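Local atomic coordinates of protein-tyrosine-phosphatase (Vibrio vulnificus, PDB entry 7DHF), a protein that probably hydrolyses phosphotyrosine in proteins to tyrosine and phosphate, as a member of the low-molecular-weight protein tyrosine phosphatase family. Residues A[37-51]-A[69-81]. The protein carries 1 engineered substitution. Sequence-based numbering, arbitrary orientation.
Sequences SAGIAAEKSRLIGKP and NHQSQQLTSALCS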
ATOM      1  N   SER A  37      -4.823   4.151  -0.986  1.00  9.48           N
ATOM      2  CA  SER A  37      -4.520   2.946  -0.228  1.00  9.74           C
ATOM      3  C   SER A  37      -5.643   2.644   0.753  1.00  9.74           C
ATOM      4  O   SER A  37      -6.466   3.504   1.075  1.00 10.09           O
ATOM      5  CB  SER A  37      -3.176   3.051   0.503  1.00  9.36           C
ATOM      6  OG  SER A  37      -3.153   4.145   1.406  1.00  9.88           O
ATOM      7  N   ALA A  38      -5.661   1.400   1.227  1.00  9.40           N
ATOM      8  CA  ALA A  38      -6.672   0.962   2.179  1.00  9.58           C
ATOM      9  C   ALA A  38      -6.158  -0.253   2.935  1.00 10.13           C
ATOM     10  O   ALA A  38      -5.195  -0.905   2.523  1.00 10.49           O
ATOM     11  CB  ALA A  38      -7.994   0.628   1.483  1.00 10.35           C
ATOM     12  N   GLY A  39      -6.831  -0.554   4.042  1.00  9.35           N
ATOM     13  CA  GLY A  39      -6.446  -1.662   4.892  1.00 10.39           C
ATOM     14  C   GLY A  39      -7.545  -2.688   5.069  1.00 10.03           C
ATOM     15  O   GLY A  39      -8.705  -2.338   5.310  1.00 10.57           O
ATOM     16  N   ILE A  40      -7.179  -3.969   4.960  1.00 11.29           N
ATOM     17  CA  ILE A  40      -8.144  -5.057   5.092  1.00 12.31           C
ATOM     18  C   ILE A  40      -8.767  -5.078   6.480  1.00 12.15           C
ATOM     19  O   ILE A  40      -9.912  -5.516   6.645  1.00 12.81           O
ATOM     20  CB  ILE A  40      -7.456  -6.395   4.749  1.00 14.08           C
ATOM     21  CG1 ILE A  40      -7.115  -6.444   3.261  1.00 15.03           C
ATOM     22  CG2 ILE A  40      -8.333  -7.582   5.141  1.00 15.75           C
ATOM     23  CD1 ILE A  40      -6.081  -7.483   2.910  1.00 17.14           C
ATOM     24  N   ALA A  41      -8.032  -4.626   7.498  1.00 11.67           N
ATOM     25  CA  ALA A  41      -8.488  -4.688   8.882  1.00 12.63           C
ATOM     26  C   ALA A  41      -8.391  -3.328   9.563  1.00 11.93           C
ATOM     27  O   ALA A  41      -8.239  -3.250  10.785  1.00 12.64           O
ATOM     28  CB  ALA A  41      -7.713  -5.743   9.671  1.00 13.87           C
ATOM     29  N   ALA A  42      -8.473  -2.245   8.792  1.00 11.51           N
ATOM     30  CA  ALA A  42      -8.348  -0.916   9.382  1.00 11.91           C
ATOM     31  C   ALA A  42      -9.450  -0.657  10.403  1.00 11.04           C
ATOM     32  O   ALA A  42      -9.193  -0.095  11.474  1.00 12.40           O
ATOM     33  CB  ALA A  42      -8.370   0.147   8.284  1.00 11.95           C
ATOM     34  N   GLU A  43     -10.682  -1.061  10.091  1.00 11.04           N
ATOM     35  CA  GLU A  43     -11.802  -0.792  10.988  1.00 11.97           C
ATOM     36  C   GLU A  43     -11.695  -1.621  12.265  1.00 11.89           C
ATOM     37  O   GLU A  43     -11.816  -1.087  13.375  1.00 12.42           O
ATOM     38  CB  GLU A  43     -13.124  -1.059  10.262  1.00 14.32           C
ATOM     39  CG  GLU A  43     -14.340  -0.382  10.883  1.00 18.34           C
ATOM     40  CD  GLU A  43     -15.496  -0.230   9.905  1.00 21.02           C
ATOM     41  OE1 GLU A  43     -15.413  -0.777   8.784  1.00 23.41           O
ATOM     42  OE2 GLU A  43     -16.497   0.431  10.260  1.00 21.93           O
ATOM     43  N   LYS A  44     -11.462  -2.932  12.127  1.00 12.29           N
ATOM     44  CA  LYS A  44     -11.331  -3.793  13.300  1.00 14.17           C
ATOM     45  C   LYS A  44     -10.143  -3.394  14.163  1.00 14.81           C
ATOM     46  O   LYS A  44     -10.158  -3.616  15.380  1.00 16.82           O
ATOM     47  CB  LYS A  44     -11.176  -5.254  12.873  1.00 17.04           C
ATOM     48  CG  LYS A  44     -12.460  -5.932  12.450  1.00 20.95           C
ATOM     49  CD  LYS A  44     -12.278  -7.442  12.401  1.00 24.53           C
ATOM     50  CE  LYS A  44     -13.523  -8.140  11.887  1.00 27.28           C
ATOM     51  NZ  LYS A  44     -13.789  -7.817  10.460  1.00 29.36           N
ATOM     52  N   SER A  45      -9.101  -2.833  13.555  1.00 14.54           N
ATOM     53  CA  SER A  45      -7.937  -2.370  14.296  1.00 15.02           C
ATOM     54  C   SER A  45      -8.160  -1.018  14.962  1.00 14.70           C
ATOM     55  O   SER A  45      -7.257  -0.528  15.648  1.00 15.67           O
ATOM     56  CB  SER A  45      -6.726  -2.288  13.363  1.00 16.96           C
ATOM     57  OG  SER A  45      -6.446  -3.549  12.780  1.00 18.66           O
ATOM     58  N   ARG A  46      -9.334  -0.411  14.777  1.00 14.82           N
ATOM     59  CA  ARG A  46      -9.657   0.893  15.358  1.00 14.66           C
ATOM     60  C   ARG A  46      -8.762   1.993  14.796  1.00 14.32           C
ATOM     61  O   ARG A  46      -8.458   2.974  15.480  1.00 16.09           O
ATOM     62  CB  ARG A  46      -9.589   0.861  16.889  1.00 16.23           C
ATOM     63  CG  ARG A  46     -10.492  -0.194  17.515  1.00 17.53           C
ATOM     64  CD  ARG A  46     -10.303  -0.281  19.025  1.00 19.15           C
ATOM     65  NE  ARG A  46      -8.927  -0.593  19.401  1.00 20.86           N
ATOM     66  CZ  ARG A  46      -8.384  -1.806  19.339  1.00 22.99           C
ATOM     67  NH1 ARG A  46      -7.123  -1.986  19.705  1.00 25.46           N
ATOM     68  NH2 ARG A  46      -9.097  -2.841  18.914  1.00 22.28           N
ATOM     69  N   LEU A  47      -8.350   1.846  13.534  1.00 13.32           N
ATOM     70  CA  LEU A  47      -7.412   2.768  12.912  1.00 12.99           C
ATOM     71  C   LEU A  47      -8.034   3.742  11.917  1.00 12.85           C
ATOM     72  O   LEU A  47      -7.324   4.634  11.443  1.00 13.00           O
ATOM     73  CB  LEU A  47      -6.286   1.988  12.215  1.00 13.31           C
ATOM     74  CG  LEU A  47      -5.338   1.214  13.136  1.00 13.65           C
ATOM     75  CD1 LEU A  47      -4.391   0.351  12.322  1.00 14.26           C
ATOM     76  CD2 LEU A  47      -4.549   2.155  14.036  1.00 13.43           C
ATOM     77  N   ILE A  48      -9.320   3.607  11.582  1.00 13.24           N
ATOM     78  CA  ILE A  48      -9.908   4.480  10.569  1.00 13.38           C
ATOM     79  C   ILE A  48      -9.721   5.936  10.967  1.00 12.60           C
ATOM     80  O   ILE A  48     -10.031   6.339  12.096  1.00 14.16           O
ATOM     81  CB  ILE A  48     -11.387   4.138  10.339  1.00 15.35           C
ATOM     82  CG1 ILE A  48     -11.510   2.757   9.688  1.00 16.82           C
ATOM     83  CG2 ILE A  48     -12.062   5.217   9.476  1.00 16.21           C
ATOM     84  CD1 ILE A  48     -12.934   2.332   9.377  1.00 17.80           C
ATOM     85  N   GLY A  49      -9.221   6.737  10.027  1.00 12.04           N
ATOM     86  CA  GLY A  49      -8.965   8.139  10.254  1.00 11.39           C
ATOM     87  C   GLY A  49      -7.581   8.453  10.773  1.00 11.65           C
ATOM     88  O   GLY A  49      -7.174   9.622  10.737  1.00 12.95           O
ATOM     89  N   LYS A  50      -6.841   7.455  11.244  1.00 11.24           N
ATOM     90  CA  LYS A  50      -5.543   7.712  11.836  1.00 11.32           C
ATOM     91  C   LYS A  50      -4.531   8.111  10.762  1.00 10.26           C
ATOM     92  O   LYS A  50      -4.619   7.667   9.612  1.00 11.16           O
ATOM     93  CB  LYS A  50      -5.042   6.472  12.569  1.00 12.00           C
ATOM     94  CG  LYS A  50      -5.805   6.165  13.852  1.00 13.23           C
ATOM     95  CD  LYS A  50      -5.387   7.094  14.984  1.00 15.00           C
ATOM     96  CE  LYS A  50      -6.172   6.835  16.262  1.00 17.55           C
ATOM     97  NZ  LYS A  50      -7.597   7.241  16.139  1.00 18.61           N
ATOM     98  N   PRO A  51      -3.550   8.937  11.113  1.00 11.12           N
ATOM     99  CA  PRO A  51      -2.488   9.265  10.161  1.00 10.61           C
ATOM    100  C   PRO A  51      -1.551   8.084   9.980  1.00  9.86           C
ATOM    101  O   PRO A  51      -1.604   7.085  10.700  1.00 11.02           O
ATOM    102  CB  PRO A  51      -1.772  10.440  10.831  1.00 11.91           C
ATOM    103  CG  PRO A  51      -1.955  10.189  12.288  1.00 12.64           C
ATOM    104  CD  PRO A  51      -3.324   9.573  12.425  1.00 11.71           C
ATOM    105  N   ASN A  69      -0.787  13.943   6.006  1.00 12.70           N
ATOM    106  CA  ASN A  69      -2.183  14.131   5.626  1.00 13.60           C
ATOM    107  C   ASN A  69      -2.800  12.848   5.084  1.00 14.01           C
ATOM    108  O   ASN A  69      -3.661  12.883   4.202  1.00 16.96           O
ATOM    109  CB  ASN A  69      -2.335  15.283   4.632  1.00 16.37           C
ATOM    110  CG  ASN A  69      -1.662  16.550   5.115  1.00 20.24           C
ATOM    111  OD1 ASN A  69      -0.834  17.138   4.416  1.00 23.01           O
ATOM    112  ND2 ASN A  69      -2.001  16.968   6.325  1.00 21.07           N
ATOM    113  N   HIS A  70      -2.358  11.709   5.604  1.00 11.85           N
ATOM    114  CA  HIS A  70      -2.974  10.433   5.294  1.00 10.79           C
ATOM    115  C   HIS A  70      -4.036  10.113   6.337  1.00 10.67           C
ATOM    116  O   HIS A  70      -3.906  10.471   7.510  1.00 11.66           O
ATOM    117  CB  HIS A  70      -1.925   9.322   5.295  1.00 10.37           C
ATOM    118  CG  HIS A  70      -2.502   7.952   5.148  1.00 10.23           C
ATOM    119  ND1 HIS A  70      -3.030   7.493   3.960  1.00 10.25           N
ATOM    120  CD2 HIS A  70      -2.655   6.948   6.042  1.00 10.36           C
ATOM    121  CE1 HIS A  70      -3.477   6.261   4.128  1.00 10.23           C
ATOM    122  NE2 HIS A  70      -3.260   5.906   5.382  1.00 10.37           N
ATOM    123  N   GLN A  71      -5.096   9.442   5.894  1.00 11.12           N
ATOM    124  CA  GLN A  71      -6.134   8.937   6.783  1.00 11.83           C
ATOM    125  C   GLN A  71      -6.384   7.478   6.439  1.00 10.62           C
ATOM    126  O   GLN A  71      -6.787   7.163   5.315  1.00 10.97           O
ATOM    127  CB  GLN A  71      -7.427   9.740   6.632  1.00 14.40           C
ATOM    128  CG  GLN A  71      -7.322  11.187   7.071  1.00 17.46           C
ATOM    129  CD  GLN A  71      -8.601  11.955   6.813  1.00 22.23           C
ATOM    130  OE1 GLN A  71      -9.082  12.017   5.681  1.00 26.30           O
ATOM    131  NE2 GLN A  71      -9.168  12.532   7.863  1.00 23.57           N
ATOM    132  N   SER A  72      -6.148   6.593   7.403  1.00 10.37           N
ATOM    133  CA  SER A  72      -6.397   5.173   7.197  1.00  9.86           C
ATOM    134  C   SER A  72      -7.864   4.933   6.859  1.00 10.11           C
ATOM    135  O   SER A  72      -8.763   5.526   7.463  1.00 10.48           O
ATOM    136  CB  SER A  72      -6.031   4.400   8.462  1.00 10.79           C
ATOM    137  OG  SER A  72      -6.444   3.048   8.377  1.00 10.33           O
ATOM    138  N   GLN A  73      -8.105   4.061   5.878  1.00 10.03           N
ATOM    139  CA  GLN A  73      -9.463   3.704   5.492  1.00 10.54           C
ATOM    140  C   GLN A  73      -9.573   2.196   5.309  1.00 10.80           C
ATOM    141  O   GLN A  73      -8.594   1.507   5.011  1.00 10.68           O
ATOM    142  CB  GLN A  73      -9.918   4.425   4.213  1.00 10.90           C
ATOM    143  CG  GLN A  73      -9.356   3.859   2.917  1.00 10.39           C
ATOM    144  CD  GLN A  73      -9.897   4.580   1.701  1.00 11.56           C
ATOM    145  OE1 GLN A  73     -11.072   4.947   1.656  1.00 14.00           O
ATOM    146  NE2 GLN A  73      -9.042   4.798   0.712  1.00 11.53           N
ATOM    147  N   GLN A  74     -10.801   1.704   5.456  1.00 10.59           N
ATOM    148  CA  GLN A  74     -11.097   0.282   5.381  1.00 11.12           C
ATOM    149  C   GLN A  74     -11.330  -0.148   3.938  1.00 11.37           C
ATOM    150  O   GLN A  74     -11.959   0.567   3.151  1.00 12.35           O
ATOM    151  CB  GLN A  74     -12.356  -0.014   6.201  1.00 11.60           C
ATOM    152  CG  GLN A  74     -12.922  -1.422   6.049  1.00 11.88           C
ATOM    153  CD  GLN A  74     -11.981  -2.499   6.548  1.00 11.62           C
ATOM    154  OE1 GLN A  74     -11.341  -2.348   7.588  1.00 11.98           O
ATOM    155  NE2 GLN A  74     -11.891  -3.595   5.804  1.00 11.66           N
ATOM    156  N   LEU A  75     -10.824  -1.331   3.602  1.00 11.61           N
ATOM    157  CA  LEU A  75     -11.065  -1.905   2.288  0.52 12.19           C
ATOM    158  C   LEU A  75     -12.495  -2.423   2.210  1.00 12.07           C
ATOM    159  O   LEU A  75     -12.932  -3.203   3.061  1.00 12.99           O
ATOM    160  CB  LEU A  75     -10.091  -3.053   2.051  0.52 13.78           C
ATOM    161  CG  LEU A  75     -10.159  -3.720   0.677  0.52 15.22           C
ATOM    162  CD1 LEU A  75      -9.520  -2.837  -0.383  0.52 16.42           C
ATOM    163  CD2 LEU A  75      -9.479  -5.073   0.724  0.52 16.19           C
ATOM    164  N   THR A  76     -13.227  -1.987   1.187  1.00 12.12           N
ATOM    165  CA  THR A  76     -14.588  -2.445   0.952  1.00 12.63           C
ATOM    166  C   THR A  76     -14.735  -2.830  -0.512  1.00 12.69           C
ATOM    167  O   THR A  76     -13.919  -2.460  -1.359  1.00 12.93           O
ATOM    168  CB  THR A  76     -15.625  -1.358   1.260  1.00 14.44           C
ATOM    169  OG1 THR A  76     -15.498  -0.297   0.305  1.00 14.21           O
ATOM    170  CG2 THR A  76     -15.438  -0.806   2.665  1.00 15.36           C
ATOM    171  N   SER A  77     -15.798  -3.581  -0.804  1.00 13.62           N
ATOM    172  CA  SER A  77     -16.090  -3.933  -2.189  0.62 14.34           C
ATOM    173  C   SER A  77     -16.349  -2.686  -3.025  1.00 13.32           C
ATOM    174  O   SER A  77     -15.868  -2.578  -4.159  1.00 14.06           O
ATOM    175  CB  SER A  77     -17.296  -4.870  -2.242  0.62 15.98           C
ATOM    176  OG  SER A  77     -17.720  -5.083  -3.577  0.62 16.68           O
ATOM    177  N   ALA A  78     -17.104  -1.730  -2.478  1.00 13.66           N
ATOM    178  CA  ALA A  78     -17.373  -0.494  -3.205  1.00 13.54           C
ATOM    179  C   ALA A  78     -16.080   0.249  -3.520  1.00 13.32           C
ATOM    180  O   ALA A  78     -15.917   0.790  -4.621  1.00 14.35           O
ATOM    181  CB  ALA A  78     -18.320   0.392  -2.398  1.00 14.41           C
ATOM    182  N   LEU A  79     -15.149   0.294  -2.564  1.00 12.85           N
ATOM    183  CA  LEU A  79     -13.876   0.960  -2.813  1.00 12.14           C
ATOM    184  C   LEU A  79     -13.119   0.281  -3.948  1.00 12.06           C
ATOM    185  O   LEU A  79     -12.574   0.954  -4.830  1.00 12.90           O
ATOM    186  CB  LEU A  79     -13.033   0.983  -1.537  1.00 12.10           C
ATOM    187  CG  LEU A  79     -11.737   1.792  -1.623  1.00 12.46           C
ATOM    188  CD1 LEU A  79     -12.043   3.283  -1.724  1.00 13.23           C
ATOM    189  CD2 LEU A  79     -10.845   1.511  -0.428  1.00 12.52           C
ATOM    190  N   CYS A  80     -13.074  -1.055  -3.942  1.00 11.82           N
ATOM    191  CA  CYS A  80     -12.343  -1.776  -4.980  1.00 12.45           C
ATOM    192  C   CYS A  80     -12.882  -1.461  -6.370  1.00 13.29           C
ATOM    193  O   CYS A  80     -12.114  -1.433  -7.339  1.00 13.82           O
ATOM    194  CB  CYS A  80     -12.416  -3.283  -4.728  1.00 13.84           C
ATOM    195  SG  CYS A  80     -11.454  -3.863  -3.312  1.00 14.62           S
ATOM    196  N   SER A  81     -14.189  -1.217  -6.491  1.00 14.12           N
ATOM    197  CA  SER A  81     -14.776  -0.931  -7.795  0.57 15.39           C
ATOM    198  C   SER A  81     -14.288   0.392  -8.373  1.00 16.74           C
ATOM    199  O   SER A  81     -14.446   0.623  -9.575  1.00 19.66           O
ATOM    200  CB  SER A  81     -16.305  -0.928  -7.701  0.57 17.52           C
ATOM    201  OG  SER A  81     -16.774   0.158  -6.921  0.57 19.51           O
TER
HETATM  202  O   HOH W   1     -11.699  -4.282   9.596  1.00 12.97           O
HETATM  203  O   HOH W   2      -8.448  12.013  10.456  1.00 32.25           O
HETATM  204  O   HOH W   3      -5.169  11.620   9.957  1.00 37.68           O
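The amide of Q74 fills the bend that 40-43 makes after strand 34-39. Q74 OE1 accepts from E43 N at 2.9 Å, in the carbonyl plane and nearly straight (173° at the hydrogen), while Q74 NE2 reaches I40 O at 2.9 Å from above that carbonyl's plane. A second bond from Q74 NE2 to L75 O and a water shared by Q74 OE1 and K44 N fix the rotation of the group. CG lies anti to the backbone N (chi1 171°), and a turn at chi2 (64°) brings the amide back over 40-43. Backbone bonds G39 N to Q73 O and L75 N to G39 O bridge G39 to Q74, a single beta bridge. In the parallel four-stranded sheet of this low-molecular-weight phosphatase, 34-39 is an outermost strand, so 73-75 borders its edge. The side-chain amide of Q73 donates to S37 O (2.9 Å). A38 CB meets L79 CD2 at 3.5 Å. Farther along, G49 N to S72 O and S72 N to K50 O tie in the type II turn L47-K50. The outer shell is 12-18, matching the family's phosphate-binding P-loop (CX5R), with the predicted nucleophile position engineered to A12: S72 OG bonds G14 O, H70 NE2 bonds N15 O, Q73 N bonds N15 OD1, and S37 OG bonds E23 OE1 and N15 ND2.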